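Local coordinates for protein TarM (Staphylococcus aureus subsp. aureus 21178, PDB 4X7R) that belongs to the GT-B clan of glycosyltransferases, with two parallel-sheet domains and a large added antiparallel beta sheet, at residues Arg124-Ile132 against Glu142-Lys150. The protein carries 1 engineered substitution. Residues are numbered along the deposited sequence; the frame is centred on the assembly and turned at random.
Sequences RKSKSEKVI and ERFSFIDNK
Strands 129-136 and 139-147 form a beta hairpin inside the long antiparallel sheet of TarM, and here Lys130 and Ile132 pair with Phe146 and Phe144. Each of these two hydrogen-bonded pairs closes a ring of two backbone bonds; Phe146 N reaches Lys130 O at 2.8 Å, while the return bond from Lys130 N to Phe146 O is longer, 3.2 Å. At the far end Asp148 N donates to Ser128 O, which also accepts from a water that in turn takes the N-H of Asn149.

On the face with Phe146, Lys130 lies over the ring. With CG anti to the backbone N (chi1 -177°), a bend at chi3 (69°) lays CE over one face, 4.0 Å from the Phe146 centroid. NZ sits above the same ring in a cation-pi contact and makes a weak, long hydrogen bond to Asn149 OD1 (3.5 Å). Ile132 CD1 meets Phe146 CE1 obliquely at 3.6 Å, and helix 86-95 packs on Ile132 and Phe144 through Ile92.

On the opposite face Val131 CG1 lies over the Arg143 guanidinium, 3.4 Å from Arg143 NH2. Arg124 NH2 comes to 3.5 Å of Arg143 NH2, two like-charged donors without a hydrogen bond, their guanidinium planes 79° apart; the salt bridge from Arg143 NE to Asp133 probably offsets the repulsion. The type II' turn at Lys127-Ser128 leads in from strand 119-126 and the type I' turn at Asp148-Asn149 leads out to strand 150-157, so sequence neighbours are sheet neighbours, an antiparallel beta meander.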
loop_
_atom_site.group_PDB
_atom_site.type_symbol
_atom_site.label_atom_id
_atom_site.label_comp_id
_atom_site.label_asym_id
_atom_site.label_seq_id
_atom_site.Cartn_x
_atom_site.Cartn_y
_atom_site.Cartn_z
ATOM N N ARG A 124 19.607 -22.210 4.194
ATOM C CA ARG A 124 18.964 -22.010 2.898
ATOM C C ARG A 124 19.446 -20.674 2.304
ATOM O O ARG A 124 19.114 -19.603 2.823
ATOM C CB ARG A 124 17.426 -22.064 3.032
ATOM C CG ARG A 124 16.645 -21.985 1.717
ATOM C CD ARG A 124 15.301 -21.269 1.879
ATOM N NE ARG A 124 14.450 -21.896 2.900
ATOM C CZ ARG A 124 13.616 -21.240 3.701
ATOM N NH1 ARG A 124 13.492 -19.921 3.607
ATOM N NH2 ARG A 124 12.899 -21.897 4.605
ATOM N N LYS A 125 20.221 -20.763 1.203
ATOM C CA LYS A 125 20.773 -19.630 0.446
ATOM C C LYS A 125 19.997 -19.448 -0.880
ATOM O O LYS A 125 19.977 -20.357 -1.714
ATOM C CB LYS A 125 22.270 -19.861 0.131
ATOM C CG LYS A 125 23.225 -19.741 1.308
ATOM C CD LYS A 125 24.641 -20.129 0.879
ATOM C CE LYS A 125 25.666 -19.964 1.972
ATOM N NZ LYS A 125 27.051 -20.177 1.472
ATOM N N SER A 126 19.362 -18.280 -1.064
ATOM C CA SER A 126 18.627 -17.932 -2.280
ATOM C C SER A 126 18.899 -16.464 -2.614
ATOM O O SER A 126 18.546 -15.584 -1.820
ATOM C CB SER A 126 17.129 -18.213 -2.132
ATOM O OG SER A 126 16.405 -17.185 -1.470
ATOM N N LYS A 127 19.550 -16.211 -3.778
ATOM C CA LYS A 127 19.951 -14.885 -4.272
ATOM C C LYS A 127 20.947 -14.210 -3.293
ATOM O O LYS A 127 22.058 -14.716 -3.105
ATOM C CB LYS A 127 18.720 -13.990 -4.569
ATOM C CG LYS A 127 18.140 -14.159 -5.966
ATOM C CD LYS A 127 16.851 -13.366 -6.113
ATOM C CE LYS A 127 16.426 -13.209 -7.551
ATOM N NZ LYS A 127 15.206 -12.367 -7.667
ATOM N N SER A 128 20.526 -13.091 -2.667
ATOM C CA SER A 128 21.287 -12.296 -1.698
ATOM C C SER A 128 20.876 -12.631 -0.242
ATOM O O SER A 128 21.461 -12.107 0.708
ATOM C CB SER A 128 21.067 -10.811 -1.975
ATOM O OG SER A 128 19.686 -10.519 -2.125
ATOM N N GLU A 129 19.865 -13.506 -0.088
ATOM C CA GLU A 129 19.322 -13.922 1.195
ATOM C C GLU A 129 19.870 -15.247 1.717
ATOM O O GLU A 129 20.217 -16.149 0.946
ATOM C CB GLU A 129 17.791 -13.917 1.173
ATOM C CG GLU A 129 17.227 -12.514 1.034
ATOM C CD GLU A 129 15.725 -12.385 1.187
ATOM O OE1 GLU A 129 14.992 -13.303 0.750
ATOM O OE2 GLU A 129 15.278 -11.339 1.712
ATOM N N LYS A 130 19.984 -15.332 3.049
ATOM C CA LYS A 130 20.458 -16.518 3.753
ATOM C C LYS A 130 19.726 -16.625 5.079
ATOM O O LYS A 130 19.490 -15.629 5.765
ATOM C CB LYS A 130 21.984 -16.498 3.950
ATOM C CG LYS A 130 22.549 -17.767 4.618
ATOM C CD LYS A 130 24.078 -17.848 4.607
ATOM C CE LYS A 130 24.757 -16.838 5.502
ATOM N NZ LYS A 130 26.230 -16.894 5.369
ATOM N N VAL A 131 19.371 -17.850 5.423
ATOM C CA VAL A 131 18.676 -18.204 6.639
ATOM C C VAL A 131 19.441 -19.352 7.293
ATOM O O VAL A 131 19.848 -20.289 6.598
ATOM C CB VAL A 131 17.199 -18.525 6.277
ATOM C CG1 VAL A 131 16.719 -19.851 6.852
ATOM C CG2 VAL A 131 16.272 -17.372 6.652
ATOM N N ILE A 132 19.731 -19.234 8.601
ATOM C CA ILE A 132 20.403 -20.304 9.356
ATOM C C ILE A 132 19.503 -20.659 10.522
ATOM O O ILE A 132 19.316 -19.838 11.420
ATOM C CB ILE A 132 21.860 -20.009 9.811
ATOM C CG1 ILE A 132 22.772 -19.606 8.643
ATOM C CG2 ILE A 132 22.445 -21.203 10.585
ATOM C CD1 ILE A 132 24.210 -19.164 9.086
ATOM N N GLU A 142 16.301 -21.443 16.986
ATOM C CA GLU A 142 16.482 -20.113 16.423
ATOM C C GLU A 142 16.729 -20.027 14.932
ATOM O O GLU A 142 17.133 -20.999 14.299
ATOM C CB GLU A 142 17.565 -19.344 17.190
ATOM C CG GLU A 142 18.864 -20.091 17.306
ATOM C CD GLU A 142 19.719 -19.655 18.471
ATOM O OE1 GLU A 142 19.177 -19.099 19.455
ATOM O OE2 GLU A 142 20.943 -19.886 18.402
ATOM N N ARG A 143 16.514 -18.823 14.386
ATOM C CA ARG A 143 16.773 -18.494 12.999
ATOM C C ARG A 143 17.505 -17.162 12.900
ATOM O O ARG A 143 16.976 -16.143 13.356
ATOM C CB ARG A 143 15.470 -18.450 12.171
ATOM C CG ARG A 143 15.632 -17.761 10.805
ATOM C CD ARG A 143 14.391 -17.823 9.944
ATOM N NE ARG A 143 14.289 -19.151 9.338
ATOM C CZ ARG A 143 13.534 -19.452 8.289
ATOM N NH1 ARG A 143 12.804 -18.516 7.700
ATOM N NH2 ARG A 143 13.530 -20.686 7.802
ATOM N N PHE A 144 18.671 -17.166 12.241
ATOM C CA PHE A 144 19.411 -15.960 11.890
ATOM C C PHE A 144 19.125 -15.674 10.394
ATOM O O PHE A 144 19.322 -16.554 9.537
ATOM C CB PHE A 144 20.925 -16.139 12.116
ATOM C CG PHE A 144 21.332 -16.216 13.564
ATOM C CD1 PHE A 144 21.364 -17.437 14.231
ATOM C CD2 PHE A 144 21.673 -15.064 14.268
ATOM C CE1 PHE A 144 21.719 -17.505 15.579
ATOM C CE2 PHE A 144 22.059 -15.137 15.613
ATOM C CZ PHE A 144 22.080 -16.357 16.262
ATOM N N SER A 145 18.663 -14.448 10.105
ATOM C CA SER A 145 18.355 -13.958 8.763
ATOM C C SER A 145 19.422 -12.969 8.317
ATOM O O SER A 145 19.784 -12.053 9.069
ATOM C CB SER A 145 16.968 -13.322 8.723
ATOM O OG SER A 145 16.019 -14.283 9.153
ATOM N N PHE A 146 19.945 -13.190 7.102
ATOM C CA PHE A 146 21.015 -12.412 6.474
ATOM C C PHE A 146 20.605 -11.849 5.119
ATOM O O PHE A 146 19.841 -12.480 4.392
ATOM C CB PHE A 146 22.260 -13.298 6.252
ATOM C CG PHE A 146 22.836 -14.015 7.452
ATOM C CD1 PHE A 146 22.248 -15.179 7.937
ATOM C CD2 PHE A 146 24.022 -13.583 8.036
ATOM C CE1 PHE A 146 22.783 -15.846 9.039
ATOM C CE2 PHE A 146 24.563 -14.253 9.136
ATOM C CZ PHE A 146 23.943 -15.385 9.628
ATOM N N ILE A 147 21.150 -10.666 4.781
ATOM C CA ILE A 147 21.058 -9.976 3.484
ATOM C C ILE A 147 22.506 -9.585 3.153
ATOM O O ILE A 147 23.161 -8.924 3.974
ATOM C CB ILE A 147 20.102 -8.770 3.461
ATOM C CG1 ILE A 147 18.638 -9.215 3.686
ATOM C CG2 ILE A 147 20.251 -7.996 2.125
ATOM C CD1 ILE A 147 17.707 -8.133 4.066
ATOM N N ASP A 148 23.021 -10.057 1.992
ATOM C CA ASP A 148 24.408 -9.863 1.524
ATOM C C ASP A 148 25.421 -10.313 2.595
ATOM O O ASP A 148 26.366 -9.581 2.913
ATOM C CB ASP A 148 24.676 -8.406 1.036
ATOM C CG ASP A 148 23.648 -7.818 0.075
ATOM O OD1 ASP A 148 23.236 -8.527 -0.864
ATOM O OD2 ASP A 148 23.273 -6.640 0.255
ATOM N N ASN A 149 25.181 -11.511 3.182
ATOM C CA ASN A 149 25.992 -12.139 4.248
ATOM C C ASN A 149 26.056 -11.374 5.579
ATOM O O ASN A 149 26.868 -11.703 6.443
ATOM C CB ASN A 149 27.392 -12.561 3.748
ATOM C CG ASN A 149 27.413 -13.848 2.959
ATOM O OD1 ASN A 149 26.397 -14.538 2.786
ATOM N ND2 ASN A 149 28.592 -14.208 2.473
ATOM N N LYS A 150 25.161 -10.407 5.767
ATOM C CA LYS A 150 25.100 -9.611 6.976
ATOM C C LYS A 150 23.827 -9.920 7.753
ATOM O O LYS A 150 22.726 -9.791 7.216
ATOM C CB LYS A 150 25.209 -8.101 6.662
ATOM C CG LYS A 150 26.544 -7.684 6.011
ATOM C CD LYS A 150 26.883 -6.208 6.254
ATOM C CE LYS A 150 25.962 -5.249 5.533
ATOM N NZ LYS A 150 25.933 -3.915 6.188
HETATM O O HOH W 1 23.106 -13.252 2.644
#